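Local coordinates for signal recognition particle 54 kDa protein (Aeropyrum pernix, PDB 7EPK) that belongs to the SRP54 family of the signal recognition particle, joining a helical bundle and a P-loop nucleotide-binding domain to a helical signal peptide binding domain, at residues 102-105 with 106-109; 406-409 with 410-413. All coordinates share one frame; numbering follows the deposited sequence.

Contact 1. Residues 102-105 with 106-109; sequences VGVQ and GSGK. With GDP (guanosine-5'-diphosphate), chain B.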
loop_
_atom_site.group_PDB
_atom_site.type_symbol
_atom_site.label_atom_id
_atom_site.label_comp_id
_atom_site.label_asym_id
_atom_site.label_seq_id
_atom_site.Cartn_x
_atom_site.Cartn_y
_atom_site.Cartn_z
ATOM N N VAL A 102 16.858 -18.159 5.262
ATOM C CA VAL A 102 18.264 -18.241 4.776
ATOM C C VAL A 102 18.879 -16.870 5.040
ATOM O O VAL A 102 18.116 -15.934 5.311
ATOM C CB VAL A 102 18.380 -18.681 3.297
ATOM C CG1 VAL A 102 17.778 -20.060 3.063
ATOM C CG2 VAL A 102 17.779 -17.685 2.320
ATOM N N GLY A 103 20.211 -16.786 5.032
ATOM C CA GLY A 103 20.963 -15.614 5.520
ATOM C C GLY A 103 22.207 -16.028 6.283
ATOM O O GLY A 103 22.310 -17.205 6.628
ATOM N N VAL A 104 23.108 -15.068 6.511
ATOM C CA VAL A 104 24.394 -15.221 7.254
ATOM C C VAL A 104 24.166 -14.917 8.732
ATOM O O VAL A 104 23.358 -14.009 9.067
ATOM C CB VAL A 104 25.516 -14.313 6.712
ATOM C CG1 VAL A 104 25.795 -14.573 5.244
ATOM C CG2 VAL A 104 25.225 -12.839 6.957
ATOM N N GLN A 105 24.969 -15.582 9.564
ATOM C CA GLN A 105 24.869 -15.556 11.040
ATOM C C GLN A 105 24.950 -14.093 11.476
ATOM O O GLN A 105 25.576 -13.295 10.766
ATOM C CB GLN A 105 25.950 -16.462 11.622
ATOM C CG GLN A 105 25.852 -16.679 13.131
ATOM C CD GLN A 105 26.725 -17.825 13.593
ATOM O OE1 GLN A 105 27.485 -18.410 12.821
ATOM N NE2 GLN A 105 26.604 -18.168 14.863
ATOM N N GLY A 106 24.264 -13.752 12.559
ATOM C CA GLY A 106 24.303 -12.407 13.153
ATOM C C GLY A 106 23.212 -11.491 12.632
ATOM O O GLY A 106 22.888 -10.553 13.366
ATOM N N SER A 107 22.653 -11.739 11.440
ATOM C CA SER A 107 21.724 -10.796 10.744
ATOM C C SER A 107 20.392 -10.663 11.502
ATOM O O SER A 107 19.789 -9.563 11.425
ATOM C CB SER A 107 21.484 -11.190 9.300
ATOM O OG SER A 107 22.597 -10.842 8.485
ATOM N N GLY A 108 19.954 -11.730 12.194
ATOM C CA GLY A 108 18.743 -11.747 13.036
ATOM C C GLY A 108 17.769 -12.864 12.680
ATOM O O GLY A 108 16.575 -12.733 13.054
ATOM N N LYS A 109 18.264 -13.948 12.055
ATOM C CA LYS A 109 17.459 -15.045 11.441
ATOM C C LYS A 109 16.593 -15.719 12.510
ATOM O O LYS A 109 15.375 -15.751 12.324
ATOM C CB LYS A 109 18.356 -16.071 10.741
ATOM C CG LYS A 109 17.599 -17.031 9.832
ATOM C CD LYS A 109 18.431 -18.191 9.288
ATOM C CE LYS A 109 19.626 -17.743 8.474
ATOM N NZ LYS A 109 20.392 -18.887 7.936
HETATM P PB GDP B . 21.254 -15.243 13.480
HETATM O O1B GDP B . 22.680 -15.721 13.645
HETATM O O2B GDP B . 20.999 -14.787 12.056
HETATM O O3B GDP B . 20.184 -16.194 13.992
HETATM O O3A GDP B . 21.039 -13.930 14.384
HETATM P PA GDP B . 20.316 -13.904 15.842
HETATM O O1A GDP B . 21.137 -14.838 16.720
HETATM O O2A GDP B . 18.811 -13.971 15.740
HETATM O "O5'" GDP B . 20.553 -12.422 16.402
HETATM C "C5'" GDP B . 21.821 -11.750 16.291
HETATM C "C4'" GDP B . 21.676 -10.404 16.980
HETATM O "O4'" GDP B . 20.761 -9.596 16.227
HETATM C "C3'" GDP B . 21.062 -10.558 18.368
HETATM O "O3'" GDP B . 21.803 -9.774 19.298
HETATM C "C2'" GDP B . 19.622 -10.085 18.229
HETATM O "O2'" GDP B . 19.136 -9.556 19.471
HETATM C "C1'" GDP B . 19.740 -9.053 17.095
HETATM N N9 GDP B . 18.516 -8.663 16.295
HETATM C C8 GDP B . 17.769 -9.437 15.482
HETATM N N7 GDP B . 16.760 -8.734 14.896
HETATM C C5 GDP B . 16.875 -7.475 15.316
HETATM C C6 GDP B . 16.147 -6.225 15.081
HETATM O O6 GDP B . 15.153 -6.209 14.335
HETATM N N1 GDP B . 16.559 -5.120 15.712
HETATM C C2 GDP B . 17.621 -5.121 16.544
HETATM N N2 GDP B . 17.986 -3.957 17.138
HETATM N N3 GDP B . 18.343 -6.242 16.805
HETATM C C4 GDP B . 18.017 -7.426 16.229
HETATM O O HOH W 1 21.258 -19.536 5.542
#

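Contact 2. Residues 406-409 with 410-413; sequences SVDD and VREL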
loop_
_atom_site.group_PDB
_atom_site.type_symbol
_atom_site.label_atom_id
_atom_site.label_comp_id
_atom_site.label_asym_id
_atom_site.label_seq_id
_atom_site.Cartn_x
_atom_site.Cartn_y
_atom_site.Cartn_z
ATOM N N SER A 406 -40.337 4.023 -5.674
ATOM C CA SER A 406 -41.758 4.373 -5.932
ATOM C C SER A 406 -41.908 5.010 -7.316
ATOM O O SER A 406 -41.034 5.787 -7.737
ATOM C CB SER A 406 -42.313 5.266 -4.863
ATOM O OG SER A 406 -41.821 6.586 -5.005
ATOM N N VAL A 407 -43.018 4.700 -7.979
ATOM C CA VAL A 407 -43.410 5.274 -9.292
ATOM C C VAL A 407 -43.475 6.795 -9.139
ATOM O O VAL A 407 -43.351 7.481 -10.159
ATOM C CB VAL A 407 -44.743 4.659 -9.769
ATOM C CG1 VAL A 407 -45.944 5.130 -8.946
ATOM C CG2 VAL A 407 -44.964 4.893 -11.252
ATOM N N ASP A 408 -43.678 7.289 -7.911
ATOM C CA ASP A 408 -43.686 8.740 -7.565
ATOM C C ASP A 408 -42.248 9.245 -7.386
ATOM O O ASP A 408 -42.026 10.438 -7.608
ATOM C CB ASP A 408 -44.494 9.039 -6.291
ATOM C CG ASP A 408 -45.992 9.258 -6.461
ATOM O OD1 ASP A 408 -46.487 9.219 -7.615
ATOM O OD2 ASP A 408 -46.655 9.484 -5.425
ATOM N N ASP A 409 -41.313 8.393 -6.950
ATOM C CA ASP A 409 -39.882 8.768 -6.767
ATOM C C ASP A 409 -39.295 9.174 -8.121
ATOM O O ASP A 409 -38.689 10.271 -8.218
ATOM C CB ASP A 409 -39.058 7.648 -6.132
ATOM C CG ASP A 409 -38.686 7.960 -4.698
ATOM O OD1 ASP A 409 -38.110 9.051 -4.468
ATOM O OD2 ASP A 409 -38.995 7.130 -3.827
ATOM N N VAL A 410 -39.488 8.318 -9.125
ATOM C CA VAL A 410 -39.068 8.579 -10.531
ATOM C C VAL A 410 -39.802 9.828 -11.056
ATOM O O VAL A 410 -39.266 10.462 -11.978
ATOM C CB VAL A 410 -39.209 7.324 -11.425
ATOM C CG1 VAL A 410 -40.407 6.453 -11.083
ATOM C CG2 VAL A 410 -39.211 7.674 -12.902
ATOM N N ARG A 411 -40.930 10.235 -10.457
ATOM C CA ARG A 411 -41.588 11.549 -10.746
ATOM C C ARG A 411 -40.813 12.703 -10.093
ATOM O O ARG A 411 -40.734 13.759 -10.728
ATOM C CB ARG A 411 -43.038 11.637 -10.246
ATOM C CG ARG A 411 -44.062 10.867 -11.064
ATOM C CD ARG A 411 -45.453 11.021 -10.475
ATOM N NE ARG A 411 -46.402 10.396 -11.382
ATOM C CZ ARG A 411 -46.927 10.979 -12.453
ATOM N NH1 ARG A 411 -46.642 12.245 -12.730
ATOM N NH2 ARG A 411 -47.745 10.295 -13.240
ATOM N N GLU A 412 -40.315 12.542 -8.863
ATOM C CA GLU A 412 -39.603 13.623 -8.116
ATOM C C GLU A 412 -38.367 14.054 -8.923
ATOM O O GLU A 412 -38.217 15.255 -9.153
ATOM C CB GLU A 412 -39.180 13.180 -6.708
ATOM C CG GLU A 412 -40.322 12.906 -5.733
ATOM C CD GLU A 412 -39.932 12.147 -4.464
ATOM O OE1 GLU A 412 -38.740 11.807 -4.307
ATOM O OE2 GLU A 412 -40.824 11.881 -3.628
ATOM N N LEU A 413 -37.513 13.097 -9.311
ATOM C CA LEU A 413 -36.300 13.335 -10.137
ATOM C C LEU A 413 -36.745 14.064 -11.401
ATOM O O LEU A 413 -36.192 15.141 -11.714
ATOM C CB LEU A 413 -35.615 11.995 -10.475
ATOM C CG LEU A 413 -34.506 12.007 -11.544
ATOM C CD1 LEU A 413 -33.501 13.129 -11.323
ATOM C CD2 LEU A 413 -33.767 10.678 -11.577
#

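Contact 1. Residues 102-105 with 106-109
Lys109 reaches back along the loop to Gly103: its NZ donates to Gly103 O at 2.9 Å, from a position 35° above the carbonyl plane. The chain leaves the backbone extended, with CG anti to the backbone N, and bends only at chi3 (-59°), which turns the ammonium toward that carbonyl. Water 1 bridges the same two residues, accepting from Lys109 NZ (2.6 Å) and from Gly103 N (3.0 Å). Thr185 OG1 and Ala186 O also bond NZ, so the amine of this buried lysine has several partners. Between these ends, Val104 to Ser107 form a type II turn, with Gly106 at phi 92°. Ser107 OG, beside its own backbone N, makes a weak bond to Val104 O (3.3 Å) and rests against Val104 CG2 (3.6 Å). The beta-phosphate is gripped by main-chain amides. Gly106 N donates to GDP O1B at 2.8 Å, Lys109 N donates to GDP O2B at 2.9 Å, and Gly108 N converges on the same oxygen. Gln105 CG lies 3.4 Å from GDP O1B. In this state NZ bonds the loop and a strand end rather than the phosphate; strand-loop-helix, phosphate-binding amides and the sequence Gly-Ser-Gly-Lys are consistent with a P-loop (Walker A).

Contact 2. Residues 406-409 with 410-413
Asp408 and Arg411, three residues apart, meet through Asp408 OD1, which lies 3.5 Å from Arg411 CD and 3.9 Å from Arg411 NE. The second distance makes a long salt bridge, and the carboxylate and guanidinium planes stand 84° apart, so the two groups do not form a flat, two-pronged pair. Arg411 gets there with CG anti to its carbonyl carbon (chi1 -75°) and an extended chain from CG to NE, its CG passing Val407 O. Val410 CG1 also lies beside Val407 O. One residue further along, the carboxylates of Asp409 and Glu412 lie close together, their planes 73° apart; Arg372, in a long, weak ion pair with Asp409 OD1, probably offsets some of the negative charge.

Behind these side chains, the start of the helix sets their spacing. Val410 N bonds Ser406 O (3.3 Å), Glu412 N bonds Asp408 O (3.0 Å) and Leu413 N bonds Asp409 O. Ser406 caps the turn, its OG accepting weakly from Asp409 N (2.7 Å) and donating weakly to Asp409 OD2 (3.1 Å), which links Asp409 to the cap. Helix 409-423 begins against two neighbours: Val410 packs on Met396 of helix 393-402 and, with Leu413, on Ile376 of helix 367-379.

In the fold
Contacts 1 and 2 follow in series along the chain and lie on opposite sides of its centre, with their own centres 69 Å apart and their nearest atoms about 60 Å apart. They share no helix, strand or sheet. Contact 1 joins strand 97-102, flanked in the sheet by 180-184 and 212-218, to helix 109-122 within the GTPase domain range. Contact 2 falls in the all-helical signal peptide binding range, where the loop after helix 393-402 enters helix 409-423. The long helix 293-320 comes between the two ranges in sequence. In this conformation the GDP pocket and the start of helix 409-423 are therefore well separated, without direct contact.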